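Ycf54-like protein (Synechocystis sp. PCC 6803, PDB 5M2P) probably serves as an accessory component of the magnesium protoporphyrin IX monomethyl ester cyclase, supporting protochlorophyllide formation in chlorophyll biosynthesis. Local coordinates at residues Thr6-Leu11 against Thr74-Ile79. Numbering follows the deposited sequence. Where two conformers were deposited one is given.
Sequences TYYYAL and TNKSFI
One face of the Y8 ring is covered by K76 at the start of helix 76-86, with K76 CB 3.6 Å from the ring centroid and 13° off the ring normal, a CH-pi contact over the middle of the face. K76 crosses the tyrosine at about a right angle and, because its CG stands anti to the backbone N (chi1 -169°), lays CG and CD along the CE1 side of the ring in the conformer described. T74 O meets the edge of the same ring in its plane. The buried side is tightly packed: I79 CG1 sits 3.7 Å from Y8 CB, and I79 CG2 lies 3.7 Å from Y9 O and reaches the methyl of A10. Replacing Y8 by an alanine removes the ring, which would probably open a gap at the helix start and leave the aliphatic part of K76 without the surface it rests on. Just before the helix, T74 CG2 makes a separate, close CH-pi contact over one face of the Y7 ring, offset toward the rim and 3.9 Å from the centroid. The solvent side is looser. No direct hydrogen bond joins the segments; instead one water donates to both T6 O (2.7 Å) and T74 O (2.8 Å), near the exposed K76, whose side chain was deposited in two conformers. N75 OD1 caps the helix through weak bonds from S77 N and F78 N. Strand 5-13 pairs with 68-73, which leads directly into this N-capped helix: a strand-to-helix connection folding the helix back over one face of the antiparallel sheet of the Ycf54 family.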
# COMPACT_ATOMS: atom_id res chain seq x y z
N THR A 6 -1.21 -8.80 9.80
CA THR A 6 -0.40 -7.59 9.71
C THR A 6 -0.25 -7.20 8.25
O THR A 6 0.22 -7.98 7.41
CB THR A 6 1.01 -7.72 10.33
OG1 THR A 6 0.90 -8.17 11.69
CG2 THR A 6 1.74 -6.41 10.35
N TYR A 7 -0.64 -5.96 7.98
CA TYR A 7 -0.46 -5.34 6.69
C TYR A 7 0.62 -4.30 6.76
O TYR A 7 0.72 -3.53 7.73
CB TYR A 7 -1.77 -4.66 6.22
CG TYR A 7 -2.86 -5.67 5.97
CD1 TYR A 7 -3.60 -6.23 7.01
CD2 TYR A 7 -3.14 -6.10 4.68
CE1 TYR A 7 -4.56 -7.20 6.77
CE2 TYR A 7 -4.09 -7.07 4.43
CZ TYR A 7 -4.79 -7.62 5.48
OH TYR A 7 -5.75 -8.59 5.23
N TYR A 8 1.46 -4.26 5.72
CA TYR A 8 2.54 -3.31 5.61
C TYR A 8 2.19 -2.39 4.45
O TYR A 8 1.61 -2.85 3.47
CB TYR A 8 3.87 -4.05 5.33
CG TYR A 8 4.16 -5.08 6.36
CD1 TYR A 8 4.76 -4.73 7.56
CD2 TYR A 8 3.77 -6.39 6.18
CE1 TYR A 8 4.96 -5.67 8.54
CE2 TYR A 8 3.96 -7.35 7.16
CZ TYR A 8 4.55 -6.98 8.35
OH TYR A 8 4.75 -7.91 9.35
N TYR A 9 2.57 -1.12 4.54
CA TYR A 9 2.23 -0.18 3.50
C TYR A 9 3.38 0.76 3.18
O TYR A 9 4.21 1.09 4.03
CB TYR A 9 0.96 0.64 3.83
CG TYR A 9 1.13 1.64 4.96
CD1 TYR A 9 1.67 2.90 4.72
CD2 TYR A 9 0.84 1.30 6.28
CE1 TYR A 9 1.89 3.79 5.74
CE2 TYR A 9 1.03 2.21 7.32
CZ TYR A 9 1.57 3.45 7.05
OH TYR A 9 1.80 4.33 8.07
N ALA A 10 3.32 1.22 1.93
CA ALA A 10 4.11 2.35 1.45
C ALA A 10 3.10 3.35 0.85
O ALA A 10 2.40 3.00 -0.09
CB ALA A 10 5.11 1.89 0.39
N LEU A 11 3.05 4.55 1.41
CA LEU A 11 2.11 5.58 0.99
C LEU A 11 2.82 6.65 0.20
O LEU A 11 3.83 7.18 0.64
CB LEU A 11 1.50 6.20 2.23
CG LEU A 11 0.37 7.19 1.97
CD1 LEU A 11 -0.92 6.48 1.64
CD2 LEU A 11 0.16 8.05 3.19
N THR A 74 0.68 -8.09 2.73
CA THR A 74 0.95 -8.91 3.90
C THR A 74 2.37 -9.49 3.88
O THR A 74 2.76 -10.14 4.83
CB THR A 74 -0.09 -10.02 4.05
OG1 THR A 74 -0.14 -10.74 2.82
CG2 THR A 74 -1.46 -9.42 4.39
N ASN A 75 3.10 -9.23 2.80
CA ASN A 75 4.49 -9.66 2.65
C ASN A 75 5.42 -8.51 2.99
O ASN A 75 5.59 -7.59 2.19
CB ASN A 75 4.73 -10.16 1.23
CG ASN A 75 6.15 -10.63 0.99
OD1 ASN A 75 7.05 -10.38 1.79
ND2 ASN A 75 6.36 -11.30 -0.12
N LYS A 76 5.97 -8.51 4.20
CA LYS A 76 6.83 -7.40 4.64
C LYS A 76 7.99 -7.17 3.67
O LYS A 76 8.37 -6.04 3.39
CB LYS A 76 7.36 -7.59 6.07
CG LYS A 76 8.03 -6.34 6.64
CD LYS A 76 8.49 -6.48 8.09
CE LYS A 76 8.76 -5.12 8.69
NZ LYS A 76 9.14 -5.20 10.12
N SER A 77 8.58 -8.25 3.19
CA SER A 77 9.76 -8.07 2.37
C SER A 77 9.44 -7.36 1.07
O SER A 77 10.29 -6.64 0.55
CB SER A 77 10.45 -9.39 2.13
OG SER A 77 9.69 -10.28 1.37
N PHE A 78 8.22 -7.50 0.56
CA PHE A 78 7.82 -6.80 -0.64
C PHE A 78 7.77 -5.30 -0.38
O PHE A 78 8.24 -4.50 -1.18
CB PHE A 78 6.47 -7.33 -1.15
CG PHE A 78 5.99 -6.60 -2.35
CD1 PHE A 78 6.70 -6.65 -3.54
CD2 PHE A 78 4.83 -5.83 -2.31
CE1 PHE A 78 6.28 -5.97 -4.65
CE2 PHE A 78 4.40 -5.15 -3.44
CZ PHE A 78 5.13 -5.23 -4.61
N ILE A 79 7.26 -4.89 0.77
CA ILE A 79 7.20 -3.46 1.09
C ILE A 79 8.58 -2.88 1.37
O ILE A 79 8.82 -1.75 1.05
CB ILE A 79 6.15 -3.18 2.19
CG1 ILE A 79 4.75 -3.61 1.73
CG2 ILE A 79 6.15 -1.71 2.57
CD1 ILE A 79 4.23 -2.86 0.53
O HOH W 1 1.58 -10.27 7.33
O HOH W 2 6.72 -7.11 11.25